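Local coordinates for protein quinone reductase (Klebsiella pneumoniae subsp. pneumoniae, PDB 4GI5) that binds FAD in a flavodoxin-like fold and probably acts as an NAD(P)H dehydrogenase that reduces quinones, at residues V25-A30 and A40-A45; T115-F120 and D239-T244; R251-H254 and L258-S261. All coordinates share one frame; numbering follows the deposited sequence.

How the interactions relate
Interactions 1 and 2 touch, with centres about 11 Å apart. They lie on strands 24-29 and 115-121, neighbours in the parallel sheet. Two probable backbone hydrogen bonds join these strands, Leu26 O to Ile117 N and Ile28 N to Ile117 O, each 2.8 Å. In interaction 1 the side chain of Tyr29 lies about 7 Å from FAD. In interaction 2 the side chain of Ile117 is about 10 Å from that of Asn38, a FAD-binding residue. Interaction 3 stands apart from both, its centre about 35 Å from that of interaction 1 and about 28 Å from that of interaction 2. It lies against the second subunit, and its Gln252 side chain is about 11 Å from a bound FAD.

Interaction 1 (V25-A30 and A40-A45); sequences VLLIYA and ALKNFA
Lys42 NZ gives a hydrogen bond of 2.7 Å to Asn43 OD1, next to it on the helix, while the aliphatic part of the same lysine lies across Tyr29. The amine comes in tilted 33° from the carbonyl plane of Asn43. The contact itself is mostly hydrocarbon over an aromatic face. Lys42 CD sits over the middle of the Tyr29 ring, 3.6 Å from its centroid and 7° off the ring normal, which makes a CH-pi contact. Beyond CD, Lys42 CE reaches the phenol end of the ring, at 3.6 Å from Tyr29 CZ. Nearer the helix, Lys42 CB lies 3.8 Å from Tyr29 CE1. The lysine chain bends at chi3 (51°) and again at chi4. These bends lay it over the ring and bring NZ back to its own helix. NZ is 5.1 Å from the ring centroid, so any cation-pi attraction is weak at most. Leu27 adds a smaller contact on the same side of the strand, with its CD2 3.8 Å from Lys42 CG. The CB atoms of Leu27 and Tyr29 both point toward the helix, and each side chain crosses the lysine at about a right angle. The contact joins the first strand and helix of a beta-alpha-beta unit, strand 24-29, helix 37-51 and strand 55-60, within the flavodoxin-like fold. Tyr29 also lies close to His31 and Asn38, which bind FAD. Gln119 of strand 115-121 touches both Tyr29 and Lys42, and helix 224-239 packs beside helix 37-51.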
loop_
_atom_site.group_PDB
_atom_site.type_symbol
_atom_site.label_atom_id
_atom_site.label_comp_id
_atom_site.label_asym_id
_atom_site.label_seq_id
_atom_site.Cartn_x
_atom_site.Cartn_y
_atom_site.Cartn_z
ATOM N N VAL B 25 -10.434 17.069 15.535
ATOM C CA VAL B 25 -10.293 16.313 14.250
ATOM C C VAL B 25 -8.869 16.501 13.780
ATOM O O VAL B 25 -8.355 17.604 13.758
ATOM C CB VAL B 25 -11.216 16.797 13.154
ATOM C CG1 VAL B 25 -10.977 15.931 11.906
ATOM C CG2 VAL B 25 -12.647 16.625 13.568
ATOM N N LEU B 26 -8.175 15.381 13.445
ATOM C CA LEU B 26 -6.815 15.437 12.903
ATOM C C LEU B 26 -6.924 15.015 11.412
ATOM O O LEU B 26 -7.487 13.960 11.114
ATOM C CB LEU B 26 -5.905 14.486 13.612
ATOM C CG LEU B 26 -4.527 14.251 13.041
ATOM C CD1 LEU B 26 -3.669 15.504 12.839
ATOM C CD2 LEU B 26 -3.779 13.181 13.818
ATOM N N LEU B 27 -6.424 15.814 10.542
ATOM C CA LEU B 27 -6.412 15.531 9.073
ATOM C C LEU B 27 -4.987 15.259 8.645
ATOM O O LEU B 27 -4.084 16.104 8.792
ATOM C CB LEU B 27 -6.981 16.694 8.238
ATOM C CG LEU B 27 -6.885 16.530 6.691
ATOM C CD1 LEU B 27 -7.811 15.475 6.213
ATOM C CD2 LEU B 27 -7.279 17.825 6.011
ATOM N N ILE B 28 -4.734 14.023 8.210
ATOM C CA ILE B 28 -3.436 13.635 7.612
ATOM C C ILE B 28 -3.625 13.773 6.131
ATOM O O ILE B 28 -4.495 13.076 5.539
ATOM C CB ILE B 28 -3.009 12.194 8.016
ATOM C CG1 ILE B 28 -3.073 11.884 9.515
ATOM C CG2 ILE B 28 -1.604 11.982 7.495
ATOM C CD1 ILE B 28 -2.216 12.815 10.327
ATOM N N TYR B 29 -2.823 14.583 5.449
ATOM C CA TYR B 29 -3.074 15.022 4.059
ATOM C C TYR B 29 -1.804 14.842 3.240
ATOM O O TYR B 29 -0.736 15.284 3.620
ATOM C CB TYR B 29 -3.508 16.499 4.041
ATOM C CG TYR B 29 -3.452 17.199 2.718
ATOM C CD1 TYR B 29 -4.466 17.024 1.746
ATOM C CD2 TYR B 29 -2.403 18.027 2.386
ATOM C CE1 TYR B 29 -4.379 17.692 0.530
ATOM C CE2 TYR B 29 -2.336 18.680 1.161
ATOM C CZ TYR B 29 -3.381 18.511 0.256
ATOM O OH TYR B 29 -3.252 19.166 -0.955
ATOM N N ALA B 30 -1.902 14.129 2.127
ATOM C CA ALA B 30 -0.805 13.833 1.228
ATOM C C ALA B 30 -1.048 14.250 -0.197
ATOM O O ALA B 30 -1.616 13.525 -0.973
ATOM C CB ALA B 30 -0.498 12.317 1.284
ATOM N N ALA B 40 -7.989 21.678 -2.818
ATOM C CA ALA B 40 -9.327 22.308 -2.740
ATOM C C ALA B 40 -10.234 21.619 -1.758
ATOM O O ALA B 40 -10.996 22.224 -0.987
ATOM C CB ALA B 40 -9.944 22.430 -4.119
ATOM N N LEU B 41 -10.293 20.262 -1.824
ATOM C CA LEU B 41 -11.102 19.554 -0.912
ATOM C C LEU B 41 -10.653 19.606 0.517
ATOM O O LEU B 41 -11.470 19.681 1.424
ATOM C CB LEU B 41 -11.173 18.069 -1.391
ATOM C CG LEU B 41 -11.839 17.784 -2.730
ATOM C CD1 LEU B 41 -11.519 16.301 -3.168
ATOM C CD2 LEU B 41 -13.332 17.918 -2.626
ATOM N N LYS B 42 -9.343 19.644 0.728
ATOM C CA LYS B 42 -8.754 19.770 2.044
ATOM C C LYS B 42 -9.200 21.136 2.660
ATOM O O LYS B 42 -9.648 21.210 3.795
ATOM C CB LYS B 42 -7.245 19.765 1.961
ATOM C CG LYS B 42 -6.581 20.284 3.260
ATOM C CD LYS B 42 -5.123 20.500 3.279
ATOM C CE LYS B 42 -4.619 21.317 2.155
ATOM N NZ LYS B 42 -4.411 22.716 2.642
ATOM N N ASN B 43 -9.059 22.181 1.869
ATOM C CA ASN B 43 -9.412 23.506 2.420
ATOM C C ASN B 43 -10.878 23.618 2.732
ATOM O O ASN B 43 -11.216 24.163 3.795
ATOM C CB ASN B 43 -8.911 24.606 1.506
ATOM C CG ASN B 43 -7.395 24.696 1.491
ATOM O OD1 ASN B 43 -6.622 24.333 2.424
ATOM N ND2 ASN B 43 -6.964 25.175 0.412
ATOM N N PHE B 44 -11.737 23.040 1.900
ATOM C CA PHE B 44 -13.144 22.937 2.134
ATOM C C PHE B 44 -13.406 22.219 3.413
ATOM O O PHE B 44 -14.239 22.649 4.243
ATOM C CB PHE B 44 -13.856 22.288 0.938
ATOM C CG PHE B 44 -15.324 22.159 1.107
ATOM C CD1 PHE B 44 -16.155 23.242 0.706
ATOM C CD2 PHE B 44 -15.869 21.094 1.765
ATOM C CE1 PHE B 44 -17.517 23.177 0.917
ATOM C CE2 PHE B 44 -17.248 20.993 2.013
ATOM C CZ PHE B 44 -18.081 22.036 1.560
ATOM N N ALA B 45 -12.768 21.035 3.612
ATOM C CA ALA B 45 -13.070 20.251 4.798
ATOM C C ALA B 45 -12.661 20.967 6.077
ATOM O O ALA B 45 -13.431 20.962 7.080
ATOM C CB ALA B 45 -12.317 18.900 4.778
#

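Interaction 2 (T115-F120 and D239-T244); sequences TVIFQF and DTLWQT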
loop_
_atom_site.group_PDB
_atom_site.type_symbol
_atom_site.label_atom_id
_atom_site.label_comp_id
_atom_site.label_asym_id
_atom_site.label_seq_id
_atom_site.Cartn_x
_atom_site.Cartn_y
_atom_site.Cartn_z
ATOM N N THR B 115 -11.140 12.092 16.143
ATOM C CA THR B 115 -11.442 11.631 14.809
ATOM C C THR B 115 -10.253 11.955 13.921
ATOM O O THR B 115 -9.660 13.055 13.994
ATOM C CB THR B 115 -12.673 12.407 14.242
ATOM O OG1 THR B 115 -13.850 12.078 15.033
ATOM C CG2 THR B 115 -13.000 11.955 12.856
ATOM N N VAL B 116 -9.843 11.002 13.130
ATOM C CA VAL B 116 -8.670 11.129 12.301
ATOM C C VAL B 116 -9.052 10.833 10.863
ATOM O O VAL B 116 -9.635 9.762 10.565
ATOM C CB VAL B 116 -7.573 10.154 12.717
ATOM C CG1 VAL B 116 -6.282 10.349 11.911
ATOM C CG2 VAL B 116 -7.197 10.377 14.174
ATOM N N ILE B 117 -8.773 11.765 9.965
ATOM C CA ILE B 117 -9.142 11.640 8.591
ATOM C C ILE B 117 -7.862 11.590 7.747
ATOM O O ILE B 117 -6.936 12.356 7.991
ATOM C CB ILE B 117 -10.006 12.815 8.082
ATOM C CG1 ILE B 117 -11.292 12.863 8.873
ATOM C CG2 ILE B 117 -10.280 12.694 6.579
ATOM C CD1 ILE B 117 -12.143 14.097 8.642
ATOM N N PHE B 118 -7.758 10.597 6.861
ATOM C CA PHE B 118 -6.619 10.454 5.950
ATOM C C PHE B 118 -7.107 10.821 4.560
ATOM O O PHE B 118 -7.991 10.149 3.993
ATOM C CB PHE B 118 -6.080 9.006 5.918
ATOM C CG PHE B 118 -5.564 8.534 7.251
ATOM C CD1 PHE B 118 -6.406 8.158 8.280
ATOM C CD2 PHE B 118 -4.205 8.524 7.460
ATOM C CE1 PHE B 118 -5.867 7.720 9.509
ATOM C CE2 PHE B 118 -3.701 8.043 8.657
ATOM C CZ PHE B 118 -4.500 7.709 9.636
ATOM N N GLN B 119 -6.486 11.844 3.950
ATOM C CA GLN B 119 -6.894 12.311 2.678
ATOM C C GLN B 119 -5.737 12.226 1.679
ATOM O O GLN B 119 -4.650 12.711 1.946
ATOM C CB GLN B 119 -7.333 13.783 2.707
ATOM C CG GLN B 119 -7.837 14.262 1.424
ATOM C CD GLN B 119 -8.016 15.736 1.346
ATOM O OE1 GLN B 119 -8.225 16.400 2.352
ATOM N NE2 GLN B 119 -7.961 16.239 0.115
ATOM N N PHE B 120 -6.013 11.527 0.567
ATOM C CA PHE B 120 -5.007 11.253 -0.448
ATOM C C PHE B 120 -5.583 10.888 -1.795
ATOM O O PHE B 120 -6.658 10.330 -1.885
ATOM C CB PHE B 120 -4.042 10.158 0.022
ATOM C CG PHE B 120 -4.701 8.853 0.360
ATOM C CD1 PHE B 120 -5.194 8.651 1.628
ATOM C CD2 PHE B 120 -4.779 7.804 -0.565
ATOM C CE1 PHE B 120 -5.826 7.484 1.967
ATOM C CE2 PHE B 120 -5.318 6.578 -0.209
ATOM C CZ PHE B 120 -5.910 6.438 1.049
ATOM N N ASP B 239 -20.568 16.273 8.313
ATOM C CA ASP B 239 -21.761 16.599 9.186
ATOM C C ASP B 239 -22.181 15.373 9.986
ATOM O O ASP B 239 -22.876 15.520 10.982
ATOM C CB ASP B 239 -22.941 17.055 8.279
ATOM C CG ASP B 239 -22.749 18.448 7.703
ATOM O OD1 ASP B 239 -21.884 19.131 8.202
ATOM O OD2 ASP B 239 -23.466 18.833 6.754
ATOM N N THR B 240 -21.789 14.146 9.586
ATOM C CA THR B 240 -22.319 12.943 10.217
ATOM C C THR B 240 -21.200 12.061 10.812
ATOM O O THR B 240 -21.439 10.904 11.094
ATOM C CB THR B 240 -23.142 12.131 9.180
ATOM O OG1 THR B 240 -22.375 11.879 7.980
ATOM C CG2 THR B 240 -24.436 12.848 8.730
ATOM N N LEU B 241 -20.001 12.605 11.008
ATOM C CA LEU B 241 -18.872 11.831 11.462
ATOM C C LEU B 241 -19.133 11.000 12.709
ATOM O O LEU B 241 -18.555 9.886 12.887
ATOM C CB LEU B 241 -17.684 12.691 11.735
ATOM C CG LEU B 241 -16.999 13.218 10.537
ATOM C CD1 LEU B 241 -15.958 14.246 10.930
ATOM C CD2 LEU B 241 -16.312 12.070 9.806
ATOM N N TRP B 242 -19.952 11.562 13.594
ATOM C CA TRP B 242 -20.248 10.910 14.878
ATOM C C TRP B 242 -21.614 10.230 14.872
ATOM O O TRP B 242 -21.962 9.708 15.859
ATOM C CB TRP B 242 -20.105 11.880 16.043
ATOM C CG TRP B 242 -18.726 12.282 16.099
ATOM C CD1 TRP B 242 -17.687 11.580 16.668
ATOM C CD2 TRP B 242 -18.142 13.440 15.456
ATOM N NE1 TRP B 242 -16.502 12.261 16.445
ATOM C CE2 TRP B 242 -16.751 13.414 15.728
ATOM C CE3 TRP B 242 -18.653 14.520 14.714
ATOM C CZ2 TRP B 242 -15.875 14.442 15.300
ATOM C CZ3 TRP B 242 -17.718 15.522 14.279
ATOM C CH2 TRP B 242 -16.334 15.378 14.533
ATOM N N GLN B 243 -22.326 10.189 13.759
ATOM C CA GLN B 243 -23.572 9.483 13.629
ATOM C C GLN B 243 -23.439 8.281 12.696
ATOM O O GLN B 243 -24.126 7.335 12.876
ATOM C CB GLN B 243 -24.656 10.400 13.065
ATOM C CG GLN B 243 -24.780 11.665 13.858
ATOM C CD GLN B 243 -25.561 12.719 13.069
ATOM O OE1 GLN B 243 -26.604 12.434 12.481
ATOM N NE2 GLN B 243 -25.023 13.917 13.011
ATOM N N THR B 244 -22.486 8.265 11.746
ATOM C CA THR B 244 -22.460 7.205 10.728
ATOM C C THR B 244 -22.032 5.899 11.386
ATOM O O THR B 244 -21.158 5.927 12.290
ATOM C CB THR B 244 -21.375 7.664 9.675
ATOM O OG1 THR B 244 -21.828 8.844 8.998
ATOM C CG2 THR B 244 -21.086 6.617 8.647
#
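Thr115 meets both Leu241 and Trp242 through its branched side chain. Thr115 CB lies 3.9 Å from Trp242 CZ2. The side chain then forks. One branch ends in OG1, which is 3.0 Å from Trp242 NE1 and 3.1 Å from Trp242 CZ2. The hydroxyl approaches the indole obliquely. The other branch is the methyl CG2, which lies 4.2 Å from Leu241 CD1. With chi1 at -65°, OG1 is opposite the carbonyl carbon and CG2 opposite the backbone N, and the fork is split between the two partners. Leu241 CD1 also approaches Ile117 CD1, at a looser 4.5 Å. Leu241 CB sits over one face of the Trp242 ring, offset toward the rim. The loop is folded back on itself: Thr240 O accepts from Gln243 N, Thr244 N and Thr244 OG1. Arg168 NH1 bonds to the carbonyl oxygens of Leu241 and Thr244, tying the loop to strand 168-174. The contact thus lays the loop after helix 224-239 against the start of strand 115-121, which runs between strands 24-29 and 168-174 in the parallel sheet of the flavodoxin-like fold.

Interaction 3 (R251-H254 and L258-S261); sequences RQNH and LIPS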
loop_
_atom_site.group_PDB
_atom_site.type_symbol
_atom_site.label_atom_id
_atom_site.label_comp_id
_atom_site.label_asym_id
_atom_site.label_seq_id
_atom_site.Cartn_x
_atom_site.Cartn_y
_atom_site.Cartn_z
ATOM N N ARG B 251 -13.887 -8.086 16.010
ATOM C CA ARG B 251 -12.776 -8.014 16.930
ATOM C C ARG B 251 -11.988 -9.315 17.011
ATOM O O ARG B 251 -12.555 -10.396 16.927
ATOM C CB ARG B 251 -13.212 -7.553 18.320
ATOM C CG ARG B 251 -13.895 -6.210 18.309
ATOM C CD ARG B 251 -13.400 -5.288 19.389
ATOM N NE ARG B 251 -13.892 -5.688 20.722
ATOM C CZ ARG B 251 -13.497 -5.126 21.875
ATOM N NH1 ARG B 251 -14.037 -5.595 23.037
ATOM N NH2 ARG B 251 -12.611 -4.141 21.950
ATOM N N GLN B 252 -10.676 -9.217 17.201
ATOM C CA GLN B 252 -9.866 -10.405 17.204
ATOM C C GLN B 252 -10.049 -11.304 18.469
ATOM O O GLN B 252 -10.127 -12.502 18.329
ATOM C CB GLN B 252 -8.389 -10.051 17.196
ATOM C CG GLN B 252 -7.436 -11.237 17.165
ATOM C CD GLN B 252 -5.990 -10.783 17.146
ATOM O OE1 GLN B 252 -5.350 -10.576 16.062
ATOM N NE2 GLN B 252 -5.431 -10.630 18.323
ATOM N N ASN B 253 -10.132 -10.644 19.606
ATOM C CA ASN B 253 -9.844 -11.349 20.905
ATOM C C ASN B 253 -11.117 -11.699 21.693
ATOM O O ASN B 253 -10.995 -12.116 22.805
ATOM C CB ASN B 253 -8.945 -10.547 21.800
ATOM C CG ASN B 253 -7.561 -10.344 21.200
ATOM O OD1 ASN B 253 -6.941 -11.279 20.721
ATOM N ND2 ASN B 253 -7.053 -9.163 21.357
ATOM N N HIS B 254 -12.274 -11.649 21.099
ATOM C CA HIS B 254 -13.492 -11.792 21.945
ATOM C C HIS B 254 -14.417 -12.863 21.477
ATOM O O HIS B 254 -15.627 -12.794 21.709
ATOM C CB HIS B 254 -14.104 -10.392 22.041
ATOM C CG HIS B 254 -13.233 -9.437 22.790
ATOM N ND1 HIS B 254 -13.169 -9.446 24.163
ATOM C CD2 HIS B 254 -12.253 -8.590 22.380
ATOM C CE1 HIS B 254 -12.220 -8.606 24.579
ATOM N NE2 HIS B 254 -11.637 -8.080 23.509
ATOM N N LEU B 258 -10.340 -18.213 16.467
ATOM C CA LEU B 258 -9.513 -19.136 17.202
ATOM C C LEU B 258 -8.153 -18.544 17.438
ATOM O O LEU B 258 -7.663 -17.818 16.561
ATOM C CB LEU B 258 -9.407 -20.421 16.347
ATOM C CG LEU B 258 -10.767 -21.125 15.978
ATOM C CD1 LEU B 258 -10.377 -22.418 15.263
ATOM C CD2 LEU B 258 -11.584 -21.406 17.190
ATOM N N ILE B 259 -7.550 -18.781 18.608
ATOM C CA ILE B 259 -6.314 -18.214 19.014
ATOM C C ILE B 259 -5.411 -19.416 19.376
ATOM O O ILE B 259 -5.793 -20.255 20.155
ATOM C CB ILE B 259 -6.493 -17.191 20.157
ATOM C CG1 ILE B 259 -7.425 -15.998 19.659
ATOM C CG2 ILE B 259 -5.148 -16.734 20.744
ATOM C CD1 ILE B 259 -7.722 -14.951 20.645
ATOM N N PRO B 260 -4.194 -19.481 18.885
ATOM C CA PRO B 260 -3.446 -18.426 18.081
ATOM C C PRO B 260 -3.437 -18.580 16.588
ATOM O O PRO B 260 -2.678 -17.789 15.948
ATOM C CB PRO B 260 -2.002 -18.559 18.602
ATOM C CG PRO B 260 -1.939 -20.077 18.827
ATOM C CD PRO B 260 -3.274 -20.559 19.292
ATOM N N SER B 261 -4.259 -19.444 16.026
ATOM C CA SER B 261 -4.305 -19.592 14.545
ATOM C C SER B 261 -4.902 -18.300 13.927
ATOM O O SER B 261 -4.615 -18.006 12.789
ATOM C CB SER B 261 -5.060 -20.806 14.094
ATOM O OG SER B 261 -6.414 -20.709 14.415
#
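The backbones of 251-254 and 258-261 stay apart, with no hydrogen bond between them and their nearest CA atoms, those of Asn253 and Ile259, 7.9 Å apart. Ile259 bridges the gap with its side chain. Its CG1 is opposite the carbonyl carbon (chi1 -61°) and the chain is extended beyond it, which carries CD1 to the other segment. Ile259 CD1 lies 3.8 Å from Asn253 OD1 and 4.1 Å from the backbone Gln252 O. The isoleucine and asparagine side chains cross at about a right angle. The asparagine oxygen is already engaged by polar partners. Gln252 NE2 donates to Asn253 OD1 over 2.9 Å, with a nearly straight N-H...O angle of 175°. Asn253 OD1 lies almost in the amide plane of Gln252, only 3° out of it. Trp155 N also bonds to Asn253 OD1, and Arg158 holds the glutamine OE1. The contact joins the loop after helix 224-239 to the turn between the short antiparallel strands 257-258 and 263-264. It borders the dimer interface: Pro260, which follows a cis peptide, bonds through its carbonyl oxygen to His181 of the second subunit, and Gln252 packs on Ile187 of that subunit. Chemically, a methyl group rests against amide oxygens. Van der Waals contact joins the two segments, while hydrogen bonds from Gln252 NE2 and Trp155 N hold Asn253 OD1, one of the two oxygens it meets.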